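Local coordinates for protein POP2 (Saccharomyces cerevisiae, PDB 1UOC) that is a 3'-exoribonuclease preferring poly(A), probably a catalytic subunit of the CCR4-NOT mRNA deadenylase, represented here by its RNase domain, at residues G90-N95 with M254-C259; I6-P9 with Y13-V16; L144-D147 with M151-D154; W188-H191 with N196-D199. One frame throughout, in Å; residues are numbered along the deposited sequence.

Interaction 1: G90-N95 with M254-C259; sequences GNKPDN and MLLSFC
Gly90 and Lys92 pack on Leu255, Leu256 and Cys259 in a buried van der Waals contact, with no hydrogen bond from one segment to the other. It joins the loop between strands 77-86 and 99-103 to helix 247-264, and Leu255 also touches Ser84 and Ser86 of strand 77-86, which places this helix against the central sheet of the nuclease domain. The backbones come nearest at Gly90 and Cys259, whose CA atoms are 5.1 Å apart. Having no side chain, Gly90 lets the cysteine lie directly on its backbone: Cys259 CB is 3.6 Å from Gly90 CA, and Cys259 SG is 3.6 Å from Gly90 N. The positive phi of Gly90 (81°) turns the loop at this point.

Lys92 and Leu255 approach tip to tip, with Lys92 NZ 4.0 Å from Leu255 CD2. The lysine chain is extended through its middle and bends at its last torsion (chi4 -74°). Leu256 CD1 lies further off, 4.5 Å from Lys92 CE. The ammonium group hydrogen-bonds to Leu85 O, Ser84 OG and Ser98 OG. The contact therefore combines an apolar flank on the helix with three oxygens gripping a buried nitrogen, and these uncharged oxygens probably stabilise the buried charge by solvating it.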
loop_
_atom_site.group_PDB
_atom_site.type_symbol
_atom_site.label_atom_id
_atom_site.label_comp_id
_atom_site.label_asym_id
_atom_site.label_seq_id
_atom_site.Cartn_x
_atom_site.Cartn_y
_atom_site.Cartn_z
ATOM N N GLY A 90 -8.786 -0.583 13.648
ATOM C CA GLY A 90 -9.113 -1.572 12.636
ATOM C C GLY A 90 -10.589 -1.737 12.324
ATOM O O GLY A 90 -10.967 -2.655 11.594
ATOM N N ASN A 91 -11.429 -0.864 12.877
ATOM C CA ASN A 91 -12.859 -0.920 12.611
ATOM C C ASN A 91 -13.089 -0.411 11.199
ATOM O O ASN A 91 -12.358 0.464 10.722
ATOM C CB ASN A 91 -13.627 -0.026 13.579
ATOM C CG ASN A 91 -13.449 -0.440 15.017
ATOM O OD1 ASN A 91 -13.391 0.410 15.909
ATOM N ND2 ASN A 91 -13.376 -1.749 15.262
ATOM N N LYS A 92 -14.111 -0.957 10.544
ATOM C CA LYS A 92 -14.462 -0.575 9.187
ATOM C C LYS A 92 -15.975 -0.397 9.094
ATOM O O LYS A 92 -16.717 -0.878 9.952
ATOM C CB LYS A 92 -13.995 -1.660 8.214
ATOM C CG LYS A 92 -12.462 -1.790 8.093
ATOM C CD LYS A 92 -12.080 -3.024 7.246
ATOM C CE LYS A 92 -10.717 -2.878 6.560
ATOM N NZ LYS A 92 -10.736 -1.929 5.392
ATOM N N PRO A 93 -16.457 0.326 8.073
ATOM C CA PRO A 93 -17.901 0.520 7.935
ATOM C C PRO A 93 -18.625 -0.815 7.776
ATOM O O PRO A 93 -18.154 -1.690 7.048
ATOM C CB PRO A 93 -18.011 1.409 6.695
ATOM C CG PRO A 93 -16.718 1.157 5.953
ATOM C CD PRO A 93 -15.726 1.099 7.058
ATOM N N ASP A 94 -19.760 -0.975 8.464
ATOM C CA ASP A 94 -20.526 -2.222 8.405
ATOM C C ASP A 94 -21.258 -2.418 7.080
ATOM O O ASP A 94 -21.640 -3.532 6.724
ATOM C CB ASP A 94 -21.522 -2.302 9.572
ATOM C CG ASP A 94 -20.830 -2.408 10.935
ATOM O OD1 ASP A 94 -19.835 -3.159 11.046
ATOM O OD2 ASP A 94 -21.293 -1.752 11.895
ATOM N N ASN A 95 -21.447 -1.329 6.350
ATOM C CA ASN A 95 -22.100 -1.384 5.054
ATOM C C ASN A 95 -21.192 -0.807 3.981
ATOM O O ASN A 95 -20.478 0.161 4.219
ATOM C CB ASN A 95 -23.409 -0.594 5.067
ATOM C CG ASN A 95 -24.595 -1.441 5.464
ATOM O OD1 ASN A 95 -25.701 -1.246 4.959
ATOM N ND2 ASN A 95 -24.379 -2.388 6.375
ATOM N N MET A 254 -2.616 -6.006 4.944
ATOM C CA MET A 254 -1.656 -5.064 5.501
ATOM C C MET A 254 -2.290 -4.257 6.625
ATOM O O MET A 254 -1.776 -4.212 7.741
ATOM C CB MET A 254 -1.212 -4.127 4.379
ATOM C CG MET A 254 0.107 -3.425 4.567
ATOM S SD MET A 254 0.451 -2.360 3.146
ATOM C CE MET A 254 0.501 -3.587 1.846
ATOM N N LEU A 255 -3.415 -3.611 6.328
ATOM C CA LEU A 255 -4.122 -2.787 7.315
ATOM C C LEU A 255 -4.634 -3.591 8.528
ATOM O O LEU A 255 -4.559 -3.136 9.670
ATOM C CB LEU A 255 -5.296 -2.080 6.634
ATOM C CG LEU A 255 -6.065 -1.064 7.466
ATOM C CD1 LEU A 255 -5.115 0.082 7.846
ATOM C CD2 LEU A 255 -7.267 -0.545 6.685
ATOM N N LEU A 256 -5.178 -4.775 8.263
ATOM C CA LEU A 256 -5.695 -5.652 9.317
ATOM C C LEU A 256 -4.551 -6.000 10.255
ATOM O O LEU A 256 -4.680 -5.954 11.478
ATOM C CB LEU A 256 -6.239 -6.940 8.687
ATOM C CG LEU A 256 -7.727 -7.291 8.666
ATOM C CD1 LEU A 256 -8.587 -6.059 8.858
ATOM C CD2 LEU A 256 -8.026 -8.005 7.341
ATOM N N SER A 257 -3.420 -6.353 9.656
ATOM C CA SER A 257 -2.238 -6.718 10.411
ATOM C C SER A 257 -1.702 -5.539 11.210
ATOM O O SER A 257 -1.364 -5.687 12.378
ATOM C CB SER A 257 -1.157 -7.266 9.471
ATOM O OG SER A 257 -1.579 -8.489 8.885
ATOM N N PHE A 258 -1.632 -4.366 10.591
ATOM C CA PHE A 258 -1.134 -3.194 11.299
ATOM C C PHE A 258 -1.965 -2.894 12.541
ATOM O O PHE A 258 -1.435 -2.726 13.633
ATOM C CB PHE A 258 -1.160 -1.950 10.403
ATOM C CG PHE A 258 -0.693 -0.720 11.095
ATOM C CD1 PHE A 258 0.668 -0.472 11.255
ATOM C CD2 PHE A 258 -1.608 0.159 11.668
ATOM C CE1 PHE A 258 1.113 0.634 11.988
ATOM C CE2 PHE A 258 -1.178 1.264 12.402
ATOM C CZ PHE A 258 0.191 1.502 12.563
ATOM N N CYS A 259 -3.275 -2.801 12.358
ATOM C CA CYS A 259 -4.155 -2.483 13.462
ATOM C C CYS A 259 -4.198 -3.552 14.564
ATOM O O CYS A 259 -4.354 -3.223 15.739
ATOM C CB CYS A 259 -5.556 -2.193 12.917
ATOM S SG CYS A 259 -5.623 -0.694 11.907
#

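Interaction 2: I6-P9 with Y13-V16; sequences IFLP and YLFV
Pro9 meets two aromatic rings, one across the contact and one within its own segment. Its CB is 4.2 Å from Tyr13 CD1, an oblique approach to the tyrosine ring, while its CG stands 4.2 Å above one face of the Phe7 ring, displaced toward the rim. At the far end of Tyr13 the hydroxyl oxygen accepts a hydrogen bond from Lys92 N, so the ring is held at its phenolic end as well as touched by the proline. The first torsion of Tyr13 sets CG beside the backbone N (chi1 -77°), which turns the ring toward Pro9.

The rest of the contact is aliphatic. Leu14 CD2 is 4.4 Å from Pro9 CG, and the other branch, Leu14 CD1, is 4.5 Å from Leu8 CD1. Leu8 is solvent-exposed, so this last pair forms the outer margin. Together the two segments bury 147 Å², and no hydrogen bond links them.

Pro9 and Leu14 both rest on Leu256 of helix 247-264, and Leu14 also touches Leu252. The arrangement is that of an irregular N-terminal arm that bends between Pro9 and Tyr13 and is laid over a helix of the DEDD nuclease domain, just before the chain enters edge strand 17-19.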
loop_
_atom_site.group_PDB
_atom_site.type_symbol
_atom_site.label_atom_id
_atom_site.label_comp_id
_atom_site.label_asym_id
_atom_site.label_seq_id
_atom_site.Cartn_x
_atom_site.Cartn_y
_atom_site.Cartn_z
ATOM N N ILE A 6 -6.919 -17.758 16.628
ATOM C CA ILE A 6 -7.415 -17.370 15.315
ATOM C C ILE A 6 -7.945 -15.949 15.393
ATOM O O ILE A 6 -8.595 -15.570 16.368
ATOM C CB ILE A 6 -8.572 -18.257 14.824
ATOM C CG1 ILE A 6 -8.086 -19.684 14.592
ATOM C CG2 ILE A 6 -9.139 -17.689 13.533
ATOM C CD1 ILE A 6 -9.139 -20.577 13.983
ATOM N N PHE A 7 -7.652 -15.165 14.366
ATOM C CA PHE A 7 -8.126 -13.794 14.306
ATOM C C PHE A 7 -8.973 -13.678 13.050
ATOM O O PHE A 7 -8.447 -13.598 11.942
ATOM C CB PHE A 7 -6.948 -12.815 14.262
ATOM C CG PHE A 7 -7.358 -11.382 14.063
ATOM C CD1 PHE A 7 -8.429 -10.845 14.772
ATOM C CD2 PHE A 7 -6.667 -10.565 13.169
ATOM C CE1 PHE A 7 -8.807 -9.513 14.593
ATOM C CE2 PHE A 7 -7.038 -9.227 12.982
ATOM C CZ PHE A 7 -8.109 -8.704 13.694
ATOM N N LEU A 8 -10.290 -13.695 13.238
ATOM C CA LEU A 8 -11.222 -13.599 12.129
ATOM C C LEU A 8 -12.026 -12.315 12.208
ATOM O O LEU A 8 -12.954 -12.198 13.002
ATOM C CB LEU A 8 -12.169 -14.800 12.128
ATOM C CG LEU A 8 -13.192 -14.878 10.987
ATOM C CD1 LEU A 8 -12.488 -14.758 9.639
ATOM C CD2 LEU A 8 -13.948 -16.205 11.075
ATOM N N PRO A 9 -11.682 -11.332 11.370
ATOM C CA PRO A 9 -12.372 -10.041 11.339
ATOM C C PRO A 9 -13.810 -10.243 10.899
ATOM O O PRO A 9 -14.129 -11.259 10.275
ATOM C CB PRO A 9 -11.594 -9.252 10.283
ATOM C CG PRO A 9 -10.264 -9.931 10.225
ATOM C CD PRO A 9 -10.627 -11.379 10.346
ATOM N N TYR A 13 -15.680 -7.248 6.314
ATOM C CA TYR A 13 -14.434 -6.500 6.220
ATOM C C TYR A 13 -13.579 -7.099 5.106
ATOM O O TYR A 13 -12.694 -6.431 4.562
ATOM C CB TYR A 13 -13.626 -6.583 7.521
ATOM C CG TYR A 13 -14.090 -5.716 8.663
ATOM C CD1 TYR A 13 -13.230 -5.429 9.721
ATOM C CD2 TYR A 13 -15.375 -5.187 8.699
ATOM C CE1 TYR A 13 -13.633 -4.630 10.789
ATOM C CE2 TYR A 13 -15.792 -4.389 9.765
ATOM C CZ TYR A 13 -14.913 -4.116 10.801
ATOM O OH TYR A 13 -15.301 -3.310 11.842
ATOM N N LEU A 14 -13.841 -8.359 4.770
ATOM C CA LEU A 14 -13.060 -9.057 3.758
ATOM C C LEU A 14 -13.684 -9.044 2.361
ATOM O O LEU A 14 -13.743 -10.063 1.676
ATOM C CB LEU A 14 -12.812 -10.494 4.224
ATOM C CG LEU A 14 -12.375 -10.631 5.696
ATOM C CD1 LEU A 14 -12.214 -12.105 6.060
ATOM C CD2 LEU A 14 -11.070 -9.866 5.932
ATOM N N PHE A 15 -14.134 -7.868 1.943
ATOM C CA PHE A 15 -14.741 -7.680 0.636
ATOM C C PHE A 15 -13.936 -6.604 -0.086
ATOM O O PHE A 15 -13.700 -5.533 0.473
ATOM C CB PHE A 15 -16.194 -7.216 0.797
ATOM C CG PHE A 15 -16.811 -6.723 -0.477
ATOM C CD1 PHE A 15 -17.132 -7.613 -1.499
ATOM C CD2 PHE A 15 -17.029 -5.363 -0.679
ATOM C CE1 PHE A 15 -17.659 -7.154 -2.715
ATOM C CE2 PHE A 15 -17.556 -4.888 -1.891
ATOM C CZ PHE A 15 -17.870 -5.787 -2.911
ATOM N N VAL A 16 -13.515 -6.889 -1.318
ATOM C CA VAL A 16 -12.741 -5.946 -2.122
ATOM C C VAL A 16 -13.538 -5.443 -3.326
ATOM O O VAL A 16 -13.941 -6.234 -4.178
ATOM C CB VAL A 16 -11.450 -6.592 -2.667
ATOM C CG1 VAL A 16 -10.690 -5.586 -3.510
ATOM C CG2 VAL A 16 -10.585 -7.096 -1.533
#

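Interaction 3: L144-D147 with M151-D154; sequences LLMD and MMDD
The backbones come nearest at Met146 and Met151, where the chain turns after helix 138-146, their CA atoms 6.2 Å apart, and one water joins them. The water oxygen is 2.6 Å from Met146 O, to which it donates, and 3.1 Å from Met151 N, from which it accepts, so it bridges the end of the helix to the chain beyond the turn in place of a direct hydrogen bond.

The inner side-chain pair is Leu145 with Met151, which cross at about a right angle. Met151 SD lies 4.1 Å from Leu145 CG, and Met151 CG is 3.5 Å from Leu145 O, a carbonyl oxygen that also receives a hydrogen bond from Ser148 OG. The bend of Met151 at chi2 (-53°) keeps SD beside Leu145 CG, and the one at chi3 (-68°) swings the methyl away. The outer pair, Met146 and Met152, cross obliquely with their ends in contact. Their two methyl carbons are modelled closer than normal packing allows, so the exact placement is doubtful. Met152 is solvent-exposed, whereas Leu145 and Met151 are buried.

Around this turn, Leu145 touches Leu170, and Met146 and Met151 both touch Leu174, of helix 165-174. Tyr193 of helix 183-193 touches all three methionines and shares a backbone hydrogen bond with Met152. A bound xenon lies about 5 Å from the Met151 side chain, and strand 157-160 follows shortly along the chain.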
loop_
_atom_site.group_PDB
_atom_site.type_symbol
_atom_site.label_atom_id
_atom_site.label_comp_id
_atom_site.label_asym_id
_atom_site.label_seq_id
_atom_site.Cartn_x
_atom_site.Cartn_y
_atom_site.Cartn_z
ATOM N N LEU A 144 -7.473 12.339 -8.783
ATOM C CA LEU A 144 -8.500 12.057 -7.788
ATOM C C LEU A 144 -7.872 11.801 -6.406
ATOM O O LEU A 144 -8.455 12.143 -5.365
ATOM C CB LEU A 144 -9.330 10.853 -8.227
ATOM C CG LEU A 144 -10.352 11.138 -9.335
ATOM C CD1 LEU A 144 -11.116 9.866 -9.732
ATOM C CD2 LEU A 144 -11.320 12.186 -8.833
ATOM N N LEU A 145 -6.680 11.215 -6.401
ATOM C CA LEU A 145 -5.977 10.920 -5.157
ATOM C C LEU A 145 -5.504 12.207 -4.496
ATOM O O LEU A 145 -5.549 12.341 -3.279
ATOM C CB LEU A 145 -4.773 10.019 -5.423
ATOM C CG LEU A 145 -3.989 9.628 -4.173
ATOM C CD1 LEU A 145 -4.924 8.945 -3.190
ATOM C CD2 LEU A 145 -2.835 8.705 -4.530
ATOM N N MET A 146 -5.051 13.149 -5.314
ATOM C CA MET A 146 -4.570 14.431 -4.811
ATOM C C MET A 146 -5.641 15.199 -4.063
ATOM O O MET A 146 -5.376 15.778 -3.004
ATOM C CB MET A 146 -4.058 15.302 -5.958
ATOM C CG MET A 146 -2.540 15.311 -6.114
ATOM S SD MET A 146 -1.692 15.884 -4.615
ATOM C CE MET A 146 -2.413 17.541 -4.445
ATOM N N ASP A 147 -6.856 15.186 -4.606
ATOM C CA ASP A 147 -7.976 15.914 -4.007
ATOM C C ASP A 147 -8.875 15.084 -3.086
ATOM O O ASP A 147 -9.888 15.576 -2.587
ATOM C CB ASP A 147 -8.839 16.541 -5.113
ATOM C CG ASP A 147 -8.020 17.362 -6.110
ATOM O OD1 ASP A 147 -7.184 18.189 -5.672
ATOM O OD2 ASP A 147 -8.217 17.184 -7.336
ATOM N N MET A 151 -4.011 12.957 1.064
ATOM C CA MET A 151 -2.662 13.520 0.980
ATOM C C MET A 151 -2.462 14.838 1.732
ATOM O O MET A 151 -3.401 15.593 1.941
ATOM C CB MET A 151 -2.280 13.746 -0.485
ATOM C CG MET A 151 -2.643 12.613 -1.437
ATOM S SD MET A 151 -2.028 11.018 -0.909
ATOM C CE MET A 151 -0.270 11.208 -1.100
ATOM N N MET A 152 -1.218 15.096 2.129
ATOM C CA MET A 152 -0.847 16.329 2.821
ATOM C C MET A 152 -1.697 16.651 4.035
ATOM O O MET A 152 -2.024 17.810 4.276
ATOM C CB MET A 152 -0.916 17.499 1.844
ATOM C CG MET A 152 0.058 17.389 0.693
ATOM S SD MET A 152 -0.160 18.746 -0.449
ATOM C CE MET A 152 -0.311 17.885 -1.978
ATOM N N ASP A 153 -2.031 15.632 4.814
ATOM C CA ASP A 153 -2.873 15.807 5.992
ATOM C C ASP A 153 -2.442 14.825 7.071
ATOM O O ASP A 153 -2.703 13.628 6.967
ATOM C CB ASP A 153 -4.330 15.553 5.597
ATOM C CG ASP A 153 -5.295 15.876 6.701
ATOM O OD1 ASP A 153 -4.904 15.787 7.882
ATOM O OD2 ASP A 153 -6.447 16.211 6.383
ATOM N N ASP A 154 -1.813 15.334 8.121
ATOM C CA ASP A 154 -1.323 14.487 9.197
ATOM C C ASP A 154 -2.396 13.790 10.040
ATOM O O ASP A 154 -2.068 12.990 10.918
ATOM C CB ASP A 154 -0.363 15.282 10.093
ATOM C CG ASP A 154 -1.073 16.261 11.011
ATOM O OD1 ASP A 154 -1.975 16.994 10.559
ATOM O OD2 ASP A 154 -0.706 16.303 12.203
HETATM O O HOH W 1 -5.753 14.849 -0.587
#

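Interaction 4: W188-H191 with N196-D199; sequences WWVH and NFYD
Val190 and Phe197 form the tight, buried part of a contact within a beta-alpha-beta crossover: strand 157-160 runs through helices 165-174 and 183-193 into the neighbouring parallel strand 197-199. Val190 CG1 reaches to 3.7 Å from Phe197 CE2, the two side chains crossing at about a right angle. Phe197 carries CG between its backbone N and carbonyl carbon (chi1 85°), a crowded position that directs the ring to the helix. Leu167 of helix 165-174 touches both Val190 and Phe197, and Trp158 packs on Phe197 from the adjacent strand. A bound xenon about 5 Å from the Val190 side chain marks this apolar interior.

The looser side belongs to His191, which is partly exposed and turns its imidazole across the phenylalanine without any hydrogen bond between them. His191 CE1 lies 4.0 Å from Phe197 CE2. Beyond Phe197 the strand ends at Asp199, which N-caps helix 200-207 through a hydrogen bond from Leu202 N to OD1. One ring carbon serves both halves of the contact: Phe197 CE2, besides meeting the valine methyl, is 3.9 Å from His191 ND1.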
loop_
_atom_site.group_PDB
_atom_site.type_symbol
_atom_site.label_atom_id
_atom_site.label_comp_id
_atom_site.label_asym_id
_atom_site.label_seq_id
_atom_site.Cartn_x
_atom_site.Cartn_y
_atom_site.Cartn_z
ATOM N N TRP A 188 12.003 14.191 1.338
ATOM C CA TRP A 188 11.355 15.465 1.620
ATOM C C TRP A 188 9.956 15.487 1.006
ATOM O O TRP A 188 8.983 15.780 1.685
ATOM C CB TRP A 188 12.177 16.633 1.056
ATOM C CG TRP A 188 11.678 17.978 1.516
ATOM C CD1 TRP A 188 11.998 18.614 2.683
ATOM C CD2 TRP A 188 10.717 18.817 0.853
ATOM N NE1 TRP A 188 11.294 19.792 2.791
ATOM C CE2 TRP A 188 10.500 19.943 1.686
ATOM C CE3 TRP A 188 10.008 18.720 -0.357
ATOM C CZ2 TRP A 188 9.609 20.971 1.345
ATOM C CZ3 TRP A 188 9.114 19.746 -0.697
ATOM C CH2 TRP A 188 8.925 20.854 0.157
ATOM N N TRP A 189 9.857 15.175 -0.281
ATOM C CA TRP A 189 8.571 15.171 -0.965
ATOM C C TRP A 189 7.605 14.154 -0.381
ATOM O O TRP A 189 6.414 14.436 -0.243
ATOM C CB TRP A 189 8.758 14.902 -2.459
ATOM C CG TRP A 189 9.195 16.101 -3.213
ATOM C CD1 TRP A 189 10.472 16.423 -3.591
ATOM C CD2 TRP A 189 8.359 17.172 -3.664
ATOM N NE1 TRP A 189 10.478 17.635 -4.252
ATOM C CE2 TRP A 189 9.194 18.117 -4.307
ATOM C CE3 TRP A 189 6.985 17.434 -3.579
ATOM C CZ2 TRP A 189 8.695 19.301 -4.873
ATOM C CZ3 TRP A 189 6.487 18.615 -4.141
ATOM C CH2 TRP A 189 7.344 19.531 -4.775
ATOM N N VAL A 190 8.122 12.973 -0.051
ATOM C CA VAL A 190 7.313 11.916 0.534
ATOM C C VAL A 190 6.686 12.400 1.839
ATOM O O VAL A 190 5.487 12.206 2.053
ATOM C CB VAL A 190 8.155 10.643 0.815
ATOM C CG1 VAL A 190 7.377 9.674 1.695
ATOM C CG2 VAL A 190 8.505 9.961 -0.484
ATOM N N HIS A 191 7.480 13.038 2.698
ATOM C CA HIS A 191 6.945 13.526 3.969
ATOM C C HIS A 191 5.914 14.629 3.745
ATOM O O HIS A 191 5.010 14.799 4.553
ATOM C CB HIS A 191 8.061 14.028 4.901
ATOM C CG HIS A 191 8.994 12.948 5.367
ATOM N ND1 HIS A 191 8.551 11.717 5.810
ATOM C CD2 HIS A 191 10.345 12.918 5.470
ATOM C CE1 HIS A 191 9.589 10.979 6.167
ATOM N NE2 HIS A 191 10.689 11.684 5.971
ATOM N N ASN A 196 2.240 11.515 7.714
ATOM C CA ASN A 196 2.045 10.539 8.786
ATOM C C ASN A 196 1.966 9.147 8.172
ATOM O O ASN A 196 0.935 8.760 7.632
ATOM C CB ASN A 196 0.746 10.882 9.534
ATOM C CG ASN A 196 0.558 10.077 10.802
ATOM O OD1 ASN A 196 1.352 9.196 11.128
ATOM N ND2 ASN A 196 -0.513 10.376 11.526
ATOM N N PHE A 197 3.052 8.387 8.233
ATOM C CA PHE A 197 3.006 7.065 7.637
ATOM C C PHE A 197 3.911 6.039 8.298
ATOM O O PHE A 197 4.867 6.376 8.995
ATOM C CB PHE A 197 3.301 7.165 6.129
ATOM C CG PHE A 197 4.768 7.170 5.775
ATOM C CD1 PHE A 197 5.491 5.984 5.744
ATOM C CD2 PHE A 197 5.415 8.355 5.446
ATOM C CE1 PHE A 197 6.835 5.971 5.393
ATOM C CE2 PHE A 197 6.764 8.359 5.091
ATOM C CZ PHE A 197 7.477 7.161 5.064
ATOM N N TYR A 198 3.587 4.772 8.090
ATOM C CA TYR A 198 4.377 3.686 8.652
ATOM C C TYR A 198 4.669 2.582 7.652
ATOM O O TYR A 198 3.853 2.267 6.790
ATOM C CB TYR A 198 3.664 3.046 9.842
ATOM C CG TYR A 198 3.540 3.935 11.049
ATOM C CD1 TYR A 198 2.545 4.907 11.126
ATOM C CD2 TYR A 198 4.436 3.818 12.115
ATOM C CE1 TYR A 198 2.446 5.749 12.243
ATOM C CE2 TYR A 198 4.346 4.649 13.230
ATOM C CZ TYR A 198 3.352 5.612 13.290
ATOM O OH TYR A 198 3.272 6.435 14.390
ATOM N N ASP A 199 5.858 2.009 7.764
ATOM C CA ASP A 199 6.229 0.886 6.924
ATOM C C ASP A 199 6.066 -0.290 7.890
ATOM O O ASP A 199 6.906 -0.505 8.771
ATOM C CB ASP A 199 7.685 0.967 6.477
ATOM C CG ASP A 199 8.041 -0.137 5.512
ATOM O OD1 ASP A 199 7.512 -1.258 5.683
ATOM O OD2 ASP A 199 8.846 0.106 4.587
#

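Overall arrangement
The four contacts form two groups. Interactions 1 and 2, centres 8 Å apart, share helix 247-264: the N-terminal arm lies on it through Leu14 CD2, 3.8 Å from Leu256 CD2, and beside the 90-95 loop, with Tyr13 CE1 3.4 Å from Gly90 O. Interactions 3 and 4, centres 12 Å apart, both involve helices 165-174 and 183-193 and are linked by a probable hydrogen bond from Asn196 ND2 to Asp154 O. The groups meet where Phe258 CE1 lies 4.1 Å from Tyr198 CB. Along the sequence interaction 2 comes first, and 3 and then 4 fall between the segments of 1. Both groups pack around the sheet whose strand 40-48 carries the predicted catalytic metal ligands Ser44 and Glu46.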